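Local coordinates for protein trehalose-6-phosphate phosphatase (Cryptococcus neoformans, PDB 5DX9) that belongs to the trehalose-phosphatase family of the HAD clan and is modelled here with magnesium ion, 6-O-phosphono-alpha-D-glucopyranose and alpha-D-glucopyranose bound, at residues T8-D13 / G269-T274; D13-A18 / P58-Y63; L23-D28 / E296-L301. All blocks are in the same frame, centred on the assembly; numbering follows the deposited sequence.

Interaction 1 (T8-D13 / G269-T274); sequences TAQFTD and GVFATT
F11, in the first turn of helix 8-17, and F271, near the start of strand 270-275, bring the two backbones closest, with F11 CA 7.6 Å from F271 CA. At that separation only side chains can bridge the gap, and no hydrogen bond crosses it. Inside the helical segment, the bond from T12 N to T8 O, at 2.8 Å, belongs to the regular helical pattern. T12 OG1 also reaches T8 O, from the opposite face of the carbonyl plane, although its modelled distance is doubtfully short.

The contact is carried by a T-shaped (edge-to-face) ring pair. F11 presents its edge to the face of F271, the ring centroids lying 4.9 Å apart with their planes at 70°. F11 CD1 sits 3.4 Å above the F271 plane, over the middle of the ring. F11 CB adds a CH-pi contact, 4.3 Å from the F271 centroid and off-centre. With CG anti to the backbone N (chi1 175°), the F11 ring swings so that its CD1 side comes over the F271 face that CB already approaches.

The arrangement belongs to the Rossmann-like core of HAD-clan proteins, in which helices pack on both faces of a largely parallel sheet. Strand 270-275 displays its alternation accordingly: F271 and T273 turn to the face that receives F11, whereas V270, A272 and T274 pack on helix 217-225.

Q10, one residue earlier on the helix, sends an extended chain toward F271, its amide end coming near CZ. W286 on the neighbouring strand meets the F271 ring at a shallow interplanar angle of about 15°, and F208 touches both phenylalanines.

Interaction 2 (D13-A18 / P58-Y63); sequences DAYKKA and PKNVVY
Y15 and N60 meet almost at right angles, the tyrosine reaching across from helix 8-17 with its hydroxyl end and the asparagine answering with its amide from the start of strand 60-65. The ring and amide planes are 58° apart, so the two flat groups do not stack. Instead, N60 ND2 donates to Y15 OH over 2.9 Å, with an N-H...O angle of 174°. The acceptor lies practically in the amide plane; this placement and the nearly straight angle together show that one N-H of the amide is aimed squarely at the hydroxyl oxygen. Neither CB is directed at the partner segment; the reach comes from the tyrosine's length, its CG being anti to the backbone N (chi1 -178°).

The amide has further partners that set its rotation. N60 ND2 also donates to L54 O, and N60 OD1 accepts from R21 NE, so three hydrogen bonds grip this buried group. R21 forms a cation-pi contact with the Y15 ring as well, and therefore links both members of the pair.

Backbones come nearest at A18 and K59, with A18 CA 8.2 Å from K59 CA. Here the contact is loose: K59 CD lies 4.4 Å from A18 O, just where the chain has left the helix. On the outer side of the helix, K16 NZ forms a salt bridge with D13 OD1 at 3.2 Å, one turn back.

Within the fold, Y15 touches I305 of helix 291-306 and also L206 of strand 206-211. Strand 60-65 is hydrogen-bonded to strand 21-25 on one side and, through V62, to G84 on the other, so the bond from N60 ties the first helix to an interior strand of the central sheet.

Interaction 3 (L23-D28 / E296-L301); sequences LLFNYD and EAFESL. Unlike the reference sequence in segment 23-28: N26 (reference Asp). With MG (magnesium ion), chain C; G6P (6-O-phosphono-alpha-D-glucopyranose), chain B; GLC (alpha-D-glucopyranose), chain D.
F25 and F298 approach from opposite directions and form an offset edge-to-face pair, centroids 5.1 Å apart and planes at 68°. F25 supplies the edge: its CZ stands 3.5 Å above the F298 plane, displaced toward the rim. L23, two residues before F25 and on the same side of the strand, brings CD1 to 4.5 Å from F298 CE1. F208 also meets F298 edge-to-face, and L31 touches F25.

After F25 comes the DxD motif of the HAD clan, read here as N26-Y27-D28 because N26 replaces the reference aspartate. The magnesium ion is bound by N26 OD1 at 2.1 Å, D28 O at 2.2 Å, D212, two waters and O2P of 6-O-phosphono-alpha-D-glucopyranose.

The same phosphate is held by N26 ND2, which donates to O3P over 3.0 Å at 153°, and by D28 N, which donates to O1P over 3.2 Å. With its CG anti to the backbone N (chi1 -180°), N26 turns both amide atoms to this site. T30 OG1 is hydrogen-bonded to N26 OD1 and I65 O accepts from N26 ND2, while R68 forms a salt bridge with D28 OD2.

Overall arrangement
The three contacts adjoin on one face of the central sheet, their centres 11 to 12 Å apart. Helix 8-17 serves interactions 1 and 2, which share D13 and touch where F271 CE2 lies 4.2 Å from A14 CB. Helix 291-306, from interaction 3, joins both: F11 CE2 is 3.8 Å from F298 CE1, and Y15 CG is 3.6 Å from L301 CD2. Interactions 2 and 3 also meet through neighbouring strands, with a probable hydrogen bond of 2.9 Å from L23 N to V61 O. Only interaction 3 reaches the ligand site; F25 CA is 9.1 Å from the magnesium ion, against 22.0 Å for F11 CA.

Interaction 1 (T8-D13 / G269-T274)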
# COMPACT_ATOMS: atom_id res chain seq x y z
N THR A 8 12.32 17.65 -0.75
CA THR A 8 11.27 18.08 -1.67
C THR A 8 11.83 18.86 -2.85
O THR A 8 11.27 18.83 -3.95
CB THR A 8 10.21 18.94 -0.94
OG1 THR A 8 10.85 19.95 -0.16
CG2 THR A 8 9.36 18.07 -0.02
N ALA A 9 12.95 19.55 -2.62
CA ALA A 9 13.62 20.29 -3.68
C ALA A 9 14.12 19.34 -4.77
O ALA A 9 13.80 19.51 -5.94
CB ALA A 9 14.77 21.11 -3.12
N GLN A 10 14.90 18.35 -4.36
CA GLN A 10 15.40 17.35 -5.30
C GLN A 10 14.28 16.54 -5.94
O GLN A 10 14.37 16.16 -7.11
CB GLN A 10 16.38 16.40 -4.61
CG GLN A 10 16.81 15.26 -5.50
CD GLN A 10 17.50 14.16 -4.72
OE1 GLN A 10 17.99 14.38 -3.61
NE2 GLN A 10 17.54 12.96 -5.30
N PHE A 11 13.23 16.25 -5.18
CA PHE A 11 12.10 15.51 -5.72
C PHE A 11 11.32 16.34 -6.73
O PHE A 11 10.88 15.83 -7.76
CB PHE A 11 11.16 15.04 -4.60
CG PHE A 11 9.92 14.37 -5.11
CD1 PHE A 11 10.00 13.12 -5.70
CD2 PHE A 11 8.69 14.98 -5.01
CE1 PHE A 11 8.87 12.49 -6.18
CE2 PHE A 11 7.55 14.35 -5.49
CZ PHE A 11 7.64 13.11 -6.08
N THR A 12 11.16 17.62 -6.43
CA THR A 12 10.44 18.53 -7.32
C THR A 12 11.08 18.57 -8.70
O THR A 12 10.39 18.47 -9.72
CB THR A 12 10.40 19.96 -6.75
OG1 THR A 12 9.64 19.97 -5.53
CG2 THR A 12 9.77 20.92 -7.74
N ASP A 13 12.40 18.72 -8.74
CA ASP A 13 13.12 18.82 -10.00
C ASP A 13 13.06 17.51 -10.78
O ASP A 13 12.94 17.51 -12.01
CB ASP A 13 14.56 19.25 -9.75
CG ASP A 13 14.67 20.72 -9.36
OD1 ASP A 13 13.97 21.55 -9.98
OD2 ASP A 13 15.46 21.04 -8.44
N GLY A 269 15.96 7.54 -9.04
CA GLY A 269 14.62 7.97 -9.40
C GLY A 269 13.52 7.47 -8.47
O GLY A 269 12.35 7.82 -8.63
N VAL A 270 13.89 6.66 -7.48
CA VAL A 270 12.91 6.09 -6.56
C VAL A 270 12.88 6.87 -5.25
O VAL A 270 13.89 6.97 -4.54
CB VAL A 270 13.20 4.60 -6.25
CG1 VAL A 270 12.19 4.05 -5.24
CG2 VAL A 270 13.20 3.77 -7.52
N PHE A 271 11.71 7.42 -4.93
CA PHE A 271 11.54 8.16 -3.69
C PHE A 271 10.61 7.43 -2.72
O PHE A 271 9.43 7.76 -2.60
CB PHE A 271 11.02 9.56 -3.98
CG PHE A 271 12.02 10.44 -4.68
CD1 PHE A 271 12.76 11.37 -3.97
CD2 PHE A 271 12.23 10.32 -6.05
CE1 PHE A 271 13.69 12.18 -4.62
CE2 PHE A 271 13.16 11.12 -6.69
CZ PHE A 271 13.89 12.05 -5.98
N ALA A 272 11.15 6.43 -2.03
CA ALA A 272 10.39 5.66 -1.06
C ALA A 272 10.33 6.40 0.27
O ALA A 272 11.36 6.61 0.91
CB ALA A 272 10.99 4.27 -0.88
N THR A 273 9.13 6.78 0.67
CA THR A 273 8.94 7.64 1.82
C THR A 273 8.04 7.01 2.87
O THR A 273 6.88 6.69 2.61
CB THR A 273 8.36 9.01 1.41
OG1 THR A 273 9.17 9.58 0.38
CG2 THR A 273 8.31 9.95 2.59
N THR A 274 8.58 6.81 4.07
CA THR A 274 7.76 6.37 5.19
C THR A 274 7.21 7.58 5.92
O THR A 274 7.81 8.65 5.90
CB THR A 274 8.56 5.49 6.18
OG1 THR A 274 7.65 4.89 7.11
CG2 THR A 274 9.60 6.32 6.93

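Interaction 2 (D13-A18 / P58-Y63)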
# COMPACT_ATOMS: atom_id res chain seq x y z
N ASP A 13 12.40 18.72 -8.74
CA ASP A 13 13.12 18.82 -10.00
C ASP A 13 13.06 17.51 -10.78
O ASP A 13 12.94 17.51 -12.01
CB ASP A 13 14.56 19.25 -9.75
CG ASP A 13 14.67 20.72 -9.36
OD1 ASP A 13 13.97 21.55 -9.98
OD2 ASP A 13 15.46 21.04 -8.44
N ALA A 14 13.15 16.39 -10.07
CA ALA A 14 13.05 15.09 -10.71
C ALA A 14 11.65 14.89 -11.29
O ALA A 14 11.50 14.34 -12.38
CB ALA A 14 13.38 13.98 -9.73
N TYR A 15 10.65 15.36 -10.56
CA TYR A 15 9.26 15.25 -11.00
C TYR A 15 9.04 16.01 -12.31
O TYR A 15 8.32 15.55 -13.19
CB TYR A 15 8.32 15.77 -9.92
CG TYR A 15 6.84 15.67 -10.26
CD1 TYR A 15 6.07 14.63 -9.76
CD2 TYR A 15 6.22 16.62 -11.06
CE1 TYR A 15 4.72 14.53 -10.06
CE2 TYR A 15 4.88 16.53 -11.37
CZ TYR A 15 4.13 15.49 -10.86
OH TYR A 15 2.79 15.39 -11.16
N LYS A 16 9.66 17.18 -12.41
CA LYS A 16 9.53 18.02 -13.60
C LYS A 16 10.23 17.41 -14.81
O LYS A 16 9.76 17.55 -15.94
CB LYS A 16 10.08 19.42 -13.31
CG LYS A 16 9.23 20.23 -12.34
CD LYS A 16 10.08 21.20 -11.53
CE LYS A 16 10.81 22.19 -12.43
NZ LYS A 16 11.75 23.05 -11.66
N LYS A 17 11.35 16.74 -14.58
CA LYS A 17 12.15 16.16 -15.66
C LYS A 17 11.61 14.83 -16.18
O LYS A 17 11.96 14.39 -17.28
CB LYS A 17 13.59 15.94 -15.20
CG LYS A 17 14.45 17.20 -15.15
CD LYS A 17 15.88 16.84 -14.75
CE LYS A 17 16.77 18.06 -14.66
NZ LYS A 17 18.11 17.72 -14.08
N ALA A 18 10.75 14.18 -15.40
CA ALA A 18 10.32 12.82 -15.69
C ALA A 18 9.35 12.72 -16.86
O ALA A 18 8.51 13.60 -17.07
CB ALA A 18 9.69 12.20 -14.44
N PRO A 58 -1.44 13.08 -17.70
CA PRO A 58 -1.25 11.83 -18.44
C PRO A 58 0.13 11.22 -18.20
O PRO A 58 0.33 10.03 -18.45
CB PRO A 58 -1.39 12.27 -19.90
CG PRO A 58 -2.18 13.54 -19.85
CD PRO A 58 -1.74 14.22 -18.59
N LYS A 59 1.07 12.02 -17.71
CA LYS A 59 2.42 11.55 -17.42
C LYS A 59 2.43 10.68 -16.16
O LYS A 59 3.36 9.90 -15.95
CB LYS A 59 3.37 12.74 -17.25
CG LYS A 59 3.80 13.38 -18.56
CD LYS A 59 4.43 14.75 -18.35
CE LYS A 59 3.45 15.87 -18.66
NZ LYS A 59 4.07 17.22 -18.53
N ASN A 60 1.39 10.81 -15.35
CA ASN A 60 1.31 10.09 -14.08
C ASN A 60 0.49 8.81 -14.13
O ASN A 60 -0.55 8.75 -14.78
CB ASN A 60 0.74 11.02 -13.00
CG ASN A 60 1.69 12.13 -12.62
OD1 ASN A 60 2.90 12.00 -12.76
ND2 ASN A 60 1.14 13.24 -12.13
N VAL A 61 0.97 7.79 -13.43
CA VAL A 61 0.16 6.61 -13.12
C VAL A 61 -0.04 6.56 -11.61
O VAL A 61 0.90 6.25 -10.87
CB VAL A 61 0.80 5.31 -13.62
CG1 VAL A 61 0.12 4.11 -12.97
CG2 VAL A 61 0.71 5.24 -15.13
N VAL A 62 -1.25 6.86 -11.16
CA VAL A 62 -1.51 7.06 -9.75
C VAL A 62 -2.35 5.94 -9.14
O VAL A 62 -3.41 5.59 -9.67
CB VAL A 62 -2.21 8.40 -9.50
CG1 VAL A 62 -2.21 8.75 -8.02
CG2 VAL A 62 -1.54 9.50 -10.32
N TYR A 63 -1.87 5.39 -8.03
CA TYR A 63 -2.56 4.31 -7.34
C TYR A 63 -2.64 4.58 -5.85
O TYR A 63 -1.75 5.20 -5.27
CB TYR A 63 -1.85 2.97 -7.57
CG TYR A 63 -2.29 2.19 -8.78
CD1 TYR A 63 -3.10 1.07 -8.65
CD2 TYR A 63 -1.89 2.56 -10.06
CE1 TYR A 63 -3.50 0.35 -9.76
CE2 TYR A 63 -2.29 1.85 -11.17
CZ TYR A 63 -3.09 0.74 -11.01
OH TYR A 63 -3.49 0.01 -12.12

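Interaction 3 (L23-D28 / E296-L301)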
# COMPACT_ATOMS: atom_id res chain seq x y z
N LEU A 23 3.16 7.05 -9.17
CA LEU A 23 2.90 7.68 -7.89
C LEU A 23 2.01 6.80 -7.01
O LEU A 23 0.83 6.60 -7.30
CB LEU A 23 2.25 9.05 -8.09
CG LEU A 23 3.01 10.04 -8.98
CD1 LEU A 23 2.28 11.38 -9.06
CD2 LEU A 23 4.44 10.21 -8.49
N LEU A 24 2.59 6.29 -5.93
CA LEU A 24 1.90 5.30 -5.10
C LEU A 24 1.68 5.82 -3.68
O LEU A 24 2.63 6.12 -2.96
CB LEU A 24 2.71 4.01 -5.07
CG LEU A 24 3.07 3.49 -6.46
CD1 LEU A 24 4.04 2.31 -6.38
CD2 LEU A 24 1.82 3.12 -7.24
N PHE A 25 0.41 5.90 -3.29
CA PHE A 25 0.04 6.42 -1.97
C PHE A 25 -0.72 5.42 -1.12
O PHE A 25 -1.77 4.92 -1.53
CB PHE A 25 -0.81 7.68 -2.11
CG PHE A 25 -0.12 8.81 -2.82
CD1 PHE A 25 0.60 9.76 -2.11
CD2 PHE A 25 -0.22 8.94 -4.19
CE1 PHE A 25 1.22 10.80 -2.75
CE2 PHE A 25 0.40 9.99 -4.85
CZ PHE A 25 1.12 10.92 -4.13
N ASN A 26 -0.21 5.14 0.07
CA ASN A 26 -1.00 4.49 1.11
C ASN A 26 -2.08 5.48 1.53
O ASN A 26 -1.97 6.67 1.23
CB ASN A 26 -0.13 4.08 2.30
CG ASN A 26 -0.93 3.40 3.40
OD1 ASN A 26 -1.09 3.95 4.49
ND2 ASN A 26 -1.42 2.21 3.12
N TYR A 27 -3.13 5.01 2.20
CA TYR A 27 -4.17 5.94 2.61
C TYR A 27 -4.10 6.32 4.08
O TYR A 27 -3.67 7.42 4.42
CB TYR A 27 -5.56 5.41 2.31
CG TYR A 27 -6.60 6.47 2.61
CD1 TYR A 27 -6.62 7.65 1.89
CD2 TYR A 27 -7.52 6.30 3.64
CE1 TYR A 27 -7.55 8.64 2.16
CE2 TYR A 27 -8.46 7.29 3.92
CZ TYR A 27 -8.46 8.45 3.17
OH TYR A 27 -9.37 9.45 3.43
N ASP A 28 -4.55 5.43 4.95
CA ASP A 28 -4.61 5.73 6.38
C ASP A 28 -3.22 6.03 6.92
O ASP A 28 -2.27 5.29 6.65
CB ASP A 28 -5.25 4.58 7.15
CG ASP A 28 -6.66 4.30 6.70
OD1 ASP A 28 -7.53 5.18 6.89
OD2 ASP A 28 -6.91 3.20 6.15
N GLU A 296 1.04 18.24 1.49
CA GLU A 296 1.61 19.57 1.26
C GLU A 296 2.82 19.51 0.34
O GLU A 296 3.07 20.44 -0.43
CB GLU A 296 1.98 20.23 2.58
CG GLU A 296 0.78 20.56 3.46
CD GLU A 296 1.16 21.39 4.67
OE1 GLU A 296 2.33 21.31 5.11
OE2 GLU A 296 0.29 22.14 5.18
N ALA A 297 3.58 18.42 0.42
CA ALA A 297 4.72 18.23 -0.48
C ALA A 297 4.27 18.28 -1.93
O ALA A 297 4.94 18.88 -2.78
CB ALA A 297 5.41 16.91 -0.18
N PHE A 298 3.14 17.65 -2.22
CA PHE A 298 2.64 17.61 -3.58
C PHE A 298 1.84 18.86 -3.90
O PHE A 298 1.71 19.23 -5.06
CB PHE A 298 1.80 16.35 -3.80
CG PHE A 298 2.62 15.12 -4.04
CD1 PHE A 298 3.07 14.82 -5.32
CD2 PHE A 298 2.96 14.28 -3.00
CE1 PHE A 298 3.83 13.69 -5.55
CE2 PHE A 298 3.71 13.15 -3.23
CZ PHE A 298 4.15 12.85 -4.50
N GLU A 299 1.30 19.52 -2.88
CA GLU A 299 0.62 20.79 -3.08
C GLU A 299 1.62 21.87 -3.50
O GLU A 299 1.36 22.63 -4.44
CB GLU A 299 -0.12 21.23 -1.81
CG GLU A 299 -1.38 20.43 -1.52
CD GLU A 299 -2.12 20.95 -0.30
OE1 GLU A 299 -1.50 21.03 0.78
OE2 GLU A 299 -3.31 21.29 -0.43
N SER A 300 2.74 21.95 -2.79
CA SER A 300 3.79 22.90 -3.14
C SER A 300 4.34 22.57 -4.51
O SER A 300 4.59 23.45 -5.33
CB SER A 300 4.90 22.89 -2.09
OG SER A 300 4.40 23.24 -0.82
N LEU A 301 4.53 21.27 -4.76
CA LEU A 301 5.01 20.79 -6.04
C LEU A 301 4.06 21.18 -7.17
O LEU A 301 4.49 21.69 -8.20
CB LEU A 301 5.20 19.27 -6.00
CG LEU A 301 5.60 18.58 -7.30
CD1 LEU A 301 6.80 19.28 -7.91
CD2 LEU A 301 5.92 17.11 -7.06
MG MG C . -1.53 3.19 6.38
C1 G6P B . -7.61 1.03 8.77
C2 G6P B . -8.70 0.08 8.29
C3 G6P B . -8.32 -1.37 8.51
C4 G6P B . -7.04 -1.68 7.77
C5 G6P B . -5.92 -0.63 7.93
C6 G6P B . -5.07 -0.51 6.65
O1 G6P B . -7.49 1.04 10.20
O2 G6P B . -9.92 0.39 8.97
O3 G6P B . -9.33 -2.23 7.97
O4 G6P B . -6.64 -2.97 8.28
O5 G6P B . -6.36 0.71 8.17
O6 G6P B . -5.23 0.79 6.03
P G6P B . -4.06 1.44 5.10
O1P G6P B . -4.64 2.41 3.95
O2P G6P B . -3.16 2.24 5.95
O3P G6P B . -3.26 0.20 4.45
C1 GLC D . -6.60 2.07 10.64
C2 GLC D . -6.30 1.91 12.14
C3 GLC D . -7.52 2.27 12.97
C4 GLC D . -8.08 3.64 12.60
C5 GLC D . -8.31 3.73 11.09
C6 GLC D . -8.68 5.15 10.66
O2 GLC D . -5.88 0.56 12.39
O3 GLC D . -7.17 2.26 14.36
O4 GLC D . -9.29 3.85 13.33
O5 GLC D . -7.14 3.36 10.37
O6 GLC D . -7.73 6.09 11.18
O HOH W 1 -1.67 3.11 8.47
O HOH W 2 -0.53 1.49 5.83